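Local coordinates for pancreatic lipase related protein 2 (Equus caballus, PDB 1W52) that probably hydrolyses galactolipids and triacylglycerols to release fatty acids, as a secreted member of the lipase family with an alpha/beta hydrolase fold, at residues A[176-181]-A[204-209]; A[228-233]-A[327-332]; A[237-242]-A[262-267]. One frame throughout, in Å; residues are numbered along the deposited sequence.

Contact 1 of 3, residues A[176-181]-A[204-209]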
# COMPACT_ATOMS: atom_id res chain seq x y z
N GLY A 176 -1.70 7.79 3.65
CA GLY A 176 -0.85 7.30 4.73
C GLY A 176 -0.15 6.00 4.38
O GLY A 176 -0.78 4.97 4.33
N LEU A 177 1.14 6.03 4.11
CA LEU A 177 1.89 4.80 3.86
C LEU A 177 2.40 4.18 5.18
O LEU A 177 3.34 4.68 5.81
CB LEU A 177 3.04 5.08 2.92
CG LEU A 177 2.57 5.65 1.60
CD1 LEU A 177 3.68 5.41 0.67
CD2 LEU A 177 1.34 4.96 1.05
N ASP A 178 1.71 3.11 5.57
CA ASP A 178 1.82 2.47 6.89
C ASP A 178 2.10 3.42 8.05
O ASP A 178 3.21 3.53 8.58
CB ASP A 178 2.86 1.38 6.86
CG ASP A 178 2.70 0.40 8.00
OD1 ASP A 178 1.55 -0.13 8.29
OD2 ASP A 178 3.73 0.10 8.65
N PRO A 179 1.05 4.11 8.47
CA PRO A 179 1.17 5.09 9.55
C PRO A 179 1.74 4.42 10.80
O PRO A 179 1.36 3.32 11.14
CB PRO A 179 -0.27 5.53 9.79
CG PRO A 179 -1.02 5.15 8.51
CD PRO A 179 -0.32 4.00 7.91
N ALA A 180 2.62 5.12 11.49
CA ALA A 180 3.27 4.59 12.67
C ALA A 180 2.25 4.26 13.74
O ALA A 180 1.24 4.96 13.86
CB ALA A 180 4.25 5.59 13.20
N GLU A 181 2.54 3.21 14.50
CA GLU A 181 1.71 2.81 15.63
C GLU A 181 2.10 3.48 16.96
O GLU A 181 1.29 4.19 17.51
CB GLU A 181 1.71 1.30 15.80
CG GLU A 181 0.77 0.88 16.90
CD GLU A 181 0.61 -0.62 17.03
OE1 GLU A 181 0.97 -1.43 16.08
OE2 GLU A 181 0.08 -0.96 18.11
N ILE A 204 -2.47 2.63 3.25
CA ILE A 204 -1.91 1.30 3.05
C ILE A 204 -1.25 0.77 4.34
O ILE A 204 -0.37 1.41 4.89
CB ILE A 204 -0.93 1.31 1.89
CG1 ILE A 204 -1.65 1.81 0.67
CG2 ILE A 204 -0.43 -0.10 1.57
CD1 ILE A 204 -0.71 2.04 -0.51
N HIS A 205 -1.70 -0.41 4.78
CA HIS A 205 -1.25 -1.05 6.02
C HIS A 205 -0.40 -2.29 5.69
O HIS A 205 -0.95 -3.30 5.25
CB HIS A 205 -2.43 -1.59 6.82
CG HIS A 205 -3.43 -0.57 7.28
ND1 HIS A 205 -3.45 -0.09 8.57
CD2 HIS A 205 -4.50 -0.02 6.65
CE1 HIS A 205 -4.47 0.74 8.71
NE2 HIS A 205 -5.12 0.81 7.56
N THR A 206 0.91 -2.20 5.90
CA THR A 206 1.82 -3.32 5.64
C THR A 206 2.46 -3.95 6.88
O THR A 206 3.03 -5.00 6.73
CB THR A 206 2.95 -2.93 4.67
OG1 THR A 206 3.66 -1.78 5.18
CG2 THR A 206 2.38 -2.49 3.30
N ASP A 207 2.41 -3.34 8.06
CA ASP A 207 3.16 -3.86 9.23
C ASP A 207 2.34 -3.71 10.49
O ASP A 207 2.83 -3.35 11.54
CB ASP A 207 4.49 -3.11 9.35
CG ASP A 207 5.48 -3.73 10.36
OD1 ASP A 207 5.37 -4.95 10.57
OD2 ASP A 207 6.37 -3.06 10.95
N ALA A 208 1.07 -4.07 10.38
CA ALA A 208 0.01 -3.88 11.39
C ALA A 208 -0.10 -4.97 12.52
O ALA A 208 -1.07 -5.05 13.30
CB ALA A 208 -1.29 -3.80 10.64
N SER A 209 0.89 -5.85 12.60
CA SER A 209 1.13 -6.64 13.82
C SER A 209 1.23 -5.66 15.00
O SER A 209 1.44 -4.41 14.81
CB SER A 209 2.40 -7.49 13.67
OG SER A 209 2.77 -7.58 12.27

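Contact 2 of 3, residues A[228-233]-A[327-332]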
# COMPACT_ATOMS: atom_id res chain seq x y z
N PHE A 228 -6.52 -0.00 3.04
CA PHE A 228 -6.15 -1.20 2.29
C PHE A 228 -5.24 -2.11 3.14
O PHE A 228 -4.37 -1.59 3.87
CB PHE A 228 -5.39 -0.83 1.04
CG PHE A 228 -6.16 0.03 0.09
CD1 PHE A 228 -6.35 1.37 0.35
CD2 PHE A 228 -6.65 -0.49 -1.08
CE1 PHE A 228 -7.03 2.17 -0.52
CE2 PHE A 228 -7.34 0.30 -1.98
CZ PHE A 228 -7.51 1.64 -1.70
N PHE A 229 -5.41 -3.44 3.00
CA PHE A 229 -4.60 -4.43 3.71
C PHE A 229 -3.89 -5.48 2.83
O PHE A 229 -4.27 -6.65 2.84
CB PHE A 229 -5.48 -5.13 4.73
CG PHE A 229 -5.96 -4.22 5.79
CD1 PHE A 229 -7.07 -3.43 5.57
CD2 PHE A 229 -5.26 -4.12 6.98
CE1 PHE A 229 -7.52 -2.55 6.61
CE2 PHE A 229 -5.65 -3.22 8.00
CZ PHE A 229 -6.79 -2.44 7.82
N PRO A 230 -2.86 -5.09 2.08
CA PRO A 230 -2.17 -6.03 1.19
C PRO A 230 -1.65 -7.24 1.94
O PRO A 230 -0.98 -7.17 2.98
CB PRO A 230 -0.97 -5.22 0.68
CG PRO A 230 -0.82 -4.08 1.65
CD PRO A 230 -2.26 -3.77 2.01
N ASN A 231 -1.96 -8.39 1.40
CA ASN A 231 -1.58 -9.61 2.06
C ASN A 231 -2.07 -9.66 3.47
O ASN A 231 -1.36 -10.22 4.32
CB ASN A 231 -0.11 -9.70 2.02
CG ASN A 231 0.42 -9.34 0.63
OD1 ASN A 231 -0.02 -9.96 -0.36
ND2 ASN A 231 1.33 -8.36 0.54
N GLY A 232 -3.25 -9.11 3.77
CA GLY A 232 -3.68 -9.00 5.16
C GLY A 232 -2.98 -7.92 6.00
O GLY A 232 -3.35 -7.65 7.15
N GLY A 233 -1.99 -7.27 5.43
CA GLY A 233 -1.33 -6.19 6.11
C GLY A 233 -0.44 -6.46 7.31
O GLY A 233 0.06 -5.52 7.91
N PHE A 327 -10.43 -2.82 2.28
CA PHE A 327 -10.16 -3.68 1.14
C PHE A 327 -8.89 -4.58 1.33
O PHE A 327 -7.96 -4.24 2.09
CB PHE A 327 -9.99 -2.85 -0.13
CG PHE A 327 -11.00 -1.77 -0.26
CD1 PHE A 327 -10.99 -0.66 0.62
CD2 PHE A 327 -11.99 -1.85 -1.26
CE1 PHE A 327 -11.93 0.35 0.51
CE2 PHE A 327 -12.92 -0.85 -1.36
CZ PHE A 327 -12.88 0.25 -0.47
N PHE A 328 -8.87 -5.71 0.60
CA PHE A 328 -7.84 -6.72 0.69
C PHE A 328 -7.35 -7.12 -0.65
O PHE A 328 -7.96 -6.87 -1.60
CB PHE A 328 -8.35 -7.93 1.41
CG PHE A 328 -8.69 -7.66 2.82
CD1 PHE A 328 -10.01 -7.50 3.21
CD2 PHE A 328 -7.71 -7.48 3.76
CE1 PHE A 328 -10.36 -7.22 4.55
CE2 PHE A 328 -8.05 -7.19 5.11
CZ PHE A 328 -9.39 -7.07 5.50
N LEU A 329 -6.20 -7.72 -0.70
CA LEU A 329 -5.61 -8.10 -1.96
C LEU A 329 -4.26 -8.80 -1.67
O LEU A 329 -3.84 -8.88 -0.50
CB LEU A 329 -5.43 -6.86 -2.83
CG LEU A 329 -4.42 -5.89 -2.27
CD1 LEU A 329 -3.74 -5.04 -3.41
CD2 LEU A 329 -5.03 -5.04 -1.19
N ASN A 330 -3.58 -9.29 -2.71
CA ASN A 330 -2.28 -9.89 -2.52
C ASN A 330 -1.26 -9.31 -3.50
O ASN A 330 -1.47 -9.34 -4.69
CB ASN A 330 -2.36 -11.44 -2.66
CG ASN A 330 -3.06 -12.14 -1.46
OD1 ASN A 330 -3.76 -13.18 -1.64
ND2 ASN A 330 -2.88 -11.60 -0.25
N THR A 331 -0.12 -8.85 -3.00
CA THR A 331 0.96 -8.41 -3.87
C THR A 331 1.89 -9.52 -4.31
O THR A 331 1.77 -10.64 -3.90
CB THR A 331 1.82 -7.38 -3.14
OG1 THR A 331 2.16 -7.91 -1.84
CG2 THR A 331 1.03 -6.10 -2.91
N GLY A 332 2.84 -9.15 -5.15
CA GLY A 332 3.94 -10.02 -5.47
C GLY A 332 5.01 -10.03 -4.40
O GLY A 332 4.99 -9.19 -3.50

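Contact 3 of 3, residues A[237-242]-A[262-267]. With DDQ (decylamine-N,N-dimethyl-N-oxide), chain C.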
# COMPACT_ATOMS: atom_id res chain seq x y z
N PRO A 237 4.87 -10.61 1.75
CA PRO A 237 5.75 -11.46 0.97
C PRO A 237 6.98 -10.74 0.57
O PRO A 237 6.89 -9.55 0.19
CB PRO A 237 4.92 -11.74 -0.27
CG PRO A 237 3.58 -11.72 0.26
CD PRO A 237 3.58 -10.48 1.07
N GLY A 238 8.10 -11.47 0.62
CA GLY A 238 9.41 -10.97 0.27
C GLY A 238 10.19 -10.67 1.54
O GLY A 238 11.40 -10.49 1.51
N CYS A 239 9.48 -10.59 2.64
CA CYS A 239 10.06 -10.23 3.91
C CYS A 239 10.10 -11.48 4.76
O CYS A 239 9.22 -12.33 4.62
CB CYS A 239 9.19 -9.21 4.64
SG CYS A 239 9.01 -7.66 3.79
N LYS A 240 11.13 -11.58 5.60
CA LYS A 240 11.12 -12.44 6.79
C LYS A 240 10.68 -11.57 7.97
O LYS A 240 11.11 -10.43 8.08
CB LYS A 240 12.51 -12.96 7.00
CG LYS A 240 13.22 -13.48 5.73
CD LYS A 240 14.41 -14.48 6.06
CE LYS A 240 14.12 -15.53 7.23
NZ LYS A 240 15.18 -15.63 8.30
N ARG A 241 9.83 -12.05 8.86
CA ARG A 241 9.23 -11.15 9.85
C ARG A 241 10.16 -10.40 10.94
O ARG A 241 11.29 -10.07 10.66
CB ARG A 241 8.08 -11.91 10.52
CG ARG A 241 7.29 -12.69 9.55
CD ARG A 241 6.92 -13.92 10.08
NE ARG A 241 6.31 -14.69 9.06
CZ ARG A 241 5.74 -15.85 9.30
NH1 ARG A 241 5.73 -16.35 10.54
NH2 ARG A 241 5.16 -16.53 8.30
N SER A 242 9.64 -10.10 12.14
CA SER A 242 10.39 -9.44 13.24
C SER A 242 10.39 -10.31 14.49
O SER A 242 9.52 -10.16 15.36
CB SER A 242 9.78 -8.06 13.58
OG SER A 242 9.10 -8.06 14.84
N ALA A 262 12.65 -3.76 9.51
CA ALA A 262 11.81 -2.72 8.83
C ALA A 262 11.18 -3.11 7.47
O ALA A 262 10.48 -2.31 6.83
CB ALA A 262 12.64 -1.46 8.61
N CYS A 263 11.45 -4.30 6.97
CA CYS A 263 11.07 -4.64 5.61
C CYS A 263 9.52 -4.51 5.33
O CYS A 263 9.12 -3.86 4.33
CB CYS A 263 11.59 -6.02 5.32
SG CYS A 263 10.89 -6.82 3.88
N ASN A 264 8.68 -5.09 6.19
CA ASN A 264 7.26 -4.95 6.07
C ASN A 264 6.81 -3.50 6.17
O ASN A 264 5.98 -3.05 5.38
CB ASN A 264 6.56 -5.65 7.21
CG ASN A 264 6.82 -7.14 7.26
OD1 ASN A 264 6.38 -7.90 6.43
ND2 ASN A 264 7.54 -7.54 8.27
N HIS A 265 7.31 -2.77 7.15
CA HIS A 265 6.98 -1.32 7.32
C HIS A 265 7.21 -0.53 6.01
O HIS A 265 6.47 0.39 5.66
CB HIS A 265 7.86 -0.74 8.43
CG HIS A 265 7.42 0.57 8.99
ND1 HIS A 265 6.12 0.83 9.36
CD2 HIS A 265 8.15 1.65 9.34
CE1 HIS A 265 6.06 2.05 9.87
NE2 HIS A 265 7.28 2.57 9.88
N LEU A 266 8.25 -0.95 5.30
CA LEU A 266 8.66 -0.30 4.10
C LEU A 266 7.89 -0.78 2.90
O LEU A 266 7.87 -0.11 1.90
CB LEU A 266 10.16 -0.51 3.88
CG LEU A 266 11.08 0.04 4.97
CD1 LEU A 266 12.48 0.01 4.51
CD2 LEU A 266 10.84 1.44 5.45
N LYS A 267 7.25 -1.93 2.94
CA LYS A 267 6.59 -2.35 1.73
C LYS A 267 5.44 -1.37 1.36
O LYS A 267 5.05 -1.24 0.23
CB LYS A 267 6.08 -3.80 1.87
CG LYS A 267 7.16 -4.95 1.73
CD LYS A 267 7.64 -5.19 0.27
CE LYS A 267 8.23 -6.64 0.05
NZ LYS A 267 9.69 -6.69 0.14
N1 DDQ C . 15.63 3.84 5.53
O1 DDQ C . 14.97 4.45 4.67
CM1 DDQ C . 16.47 2.80 4.84
CM2 DDQ C . 16.53 4.76 6.28
C1 DDQ C . 14.57 3.22 6.38
C2 DDQ C . 14.07 4.04 7.58
C3 DDQ C . 14.30 3.22 8.85
C4 DDQ C . 13.06 2.50 9.35
C5 DDQ C . 12.73 2.90 10.78
C6 DDQ C . 11.49 2.14 11.15
C7 DDQ C . 10.97 2.54 12.50
C8 DDQ C . 9.57 3.11 12.43
C9 DDQ C . 9.20 3.73 13.78
C10 DDQ C . 7.74 3.59 14.15

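Contact 1 of 3, residues A[176-181]-A[204-209]
Asp178 reaches from the end of strand 173-177 to the backbone of Thr206 and Asp207. Its CG stands anti to the backbone N (chi1 -161°), which carries the carboxylate along the neighbouring chain. OD1 accepts two backbone N-H groups. Thr206 N lies 3.2 Å from Asp178 OD1 and approaches from above the carboxylate plane, 66° out of it. Asp207 N makes a weak bond to Asp178 OD1 at 3.3 Å. The other oxygen, Asp178 OD2, lies 3.4 Å from Asp207 CB and is hydrogen-bonded to His265. Both oxygens of the carboxylate are thus held, OD1 in part by a weak bond. Asp178 and His265 are the predicted charge relay residues, so the loop 204-209 probably helps to position the acid of the catalytic triad.

Ile204 is held at both its N and its O. Its N gives a bond to Gly176 O (3.1 Å), and its O receives one from Asp178 N (2.8 Å). This is a parallel bridge with Leu177. The side chains of Leu177 and Ile204 lie side by side and point the same way, with Leu177 CD2 3.9 Å from Ile204 CD1.

Around the pair, helix 257-277 packs on Leu177 through Phe269 and Tyr272. Helix 155-166 meets Pro179 through Ala157 and His158. Strand 226-230 follows 201-204 in the sheet, and its Pro230 touches both Ile204 and Thr206.

Contact 2 of 3, residues A[228-233]-A[327-332]
Phe228 to Pro230 and Phe327 to Leu329 run side by side as parallel strands, with segment axes 4.8 Å apart at closest and 17° between their directions. Phe229 N gives a bond to Phe327 O (2.8 Å). Two residues further along each segment, Asn231 N bonds to Leu329 O (2.7 Å), where segment 228-233 turns away. That turn, from Phe229 to Gly232, is of type II.

The phenylalanines alternate between the two faces of the sheet. Phe228 and Phe327 share one face. Their rings are nearly parallel, at 24°, but slid apart with little overlap, and the centroids are 5.4 Å apart. Phe229 and Phe328 share the other face. They point the same way, and the CE2 side of the Phe328 ring lies by Phe229 CB, with the two rings set obliquely. Phe327 O comes to the edge of the Phe229 ring, near its plane. Back on the face of Phe228, a branch of Leu329, CD2, rests on the backbone of Pro230.

Beyond the strands, the Asn231 amide takes over the pairing. Its ND2 donates to Thr331 OG1 at 2.6 Å, almost straight and within the amide plane. Its OD1 accepts Thr331 N at 2.9 Å and, weakly, Asn330 ND2 at 3.3 Å. The ND2 of Asn330 is also hydrogen-bonded to Tyr290 OH. With bonds on both its oxygen and its nitrogen, the amide of Asn231 is fixed in rotation.

Strand 201-204 lies on the far side of strand 226-230, and strand 285-286 beyond 325-329. Helix 257-277 brings Tyr271 against Pro230 and Asn231. Helix 290-294 packs Phe293 on Phe328 and Asn330.

Contact 3 of 3, residues A[237-242]-A[262-267]
The disulfide Cys239-Cys263 closes the loop that in pancreatic lipases forms the lid, or flap, over the active site. It ties that loop to helix 257-277. The two SG atoms are 2.1 Å apart, with a torsion of -78° about the S-S bond. With Cys263 SG anti to the backbone N (chi1 165°), the sulfur is carried out from the helix to Cys239. Cys239 has the largest share of the contact, for Asn264 and Lys267 also lie against it.

Asn264 meets Cys239 with its amide oxygen, and OD1 is 3.6 Å from Cys239 CB. The same oxygen accepts a hydrogen bond from Met236 N, so the helix also holds the loop just before the disulfide. The bent chain of Lys267, from the next turn, lies along the sulfur, with its CG 3.9 Å and its NZ 3.8 Å from Cys239 SG, and its CE passes beside the carbonyl oxygen of Pro237. No hydrogen bond joins the two segments, and the disulfide is the direct link between them.

The same helical turn carries His265, a predicted charge relay residue, on a side that segment 237-242 does not touch. His265 NE2, hydrogen-bonded to Ser154 OG, is 3.5 Å from C8 of decylamine-N,N-dimethyl-N-oxide. Residues 243-246, inside the disulfide loop, are not modelled, consistent with the cleaved flap of this crystal form and the lid-bearing disulfide loop of the pancreatic lipase family.

Contacts 1 and 3 meet at the predicted catalytic triad. Asp178 OD2 of contact 1 lies 2.6 Å from His265 ND1 of contact 3, and that histidine, which bonds to Ser154, also lines the pocket of the bound detergent. Beside this pair, Thr206 OG1 is 2.7 Å from Asn264 O and joins loop to helix. Contacts 1 and 2 are neighbours in one sheet, where His205 N is 3.1 Å from Phe228 O. Beyond the strands, Ala208 N is 3.0 Å from Gly233 O. Contact 3 is nested in the chain between the two segments of contact 2, and the two touch where Pro237 packs on Asn231. Their centres are about 13 Å apart.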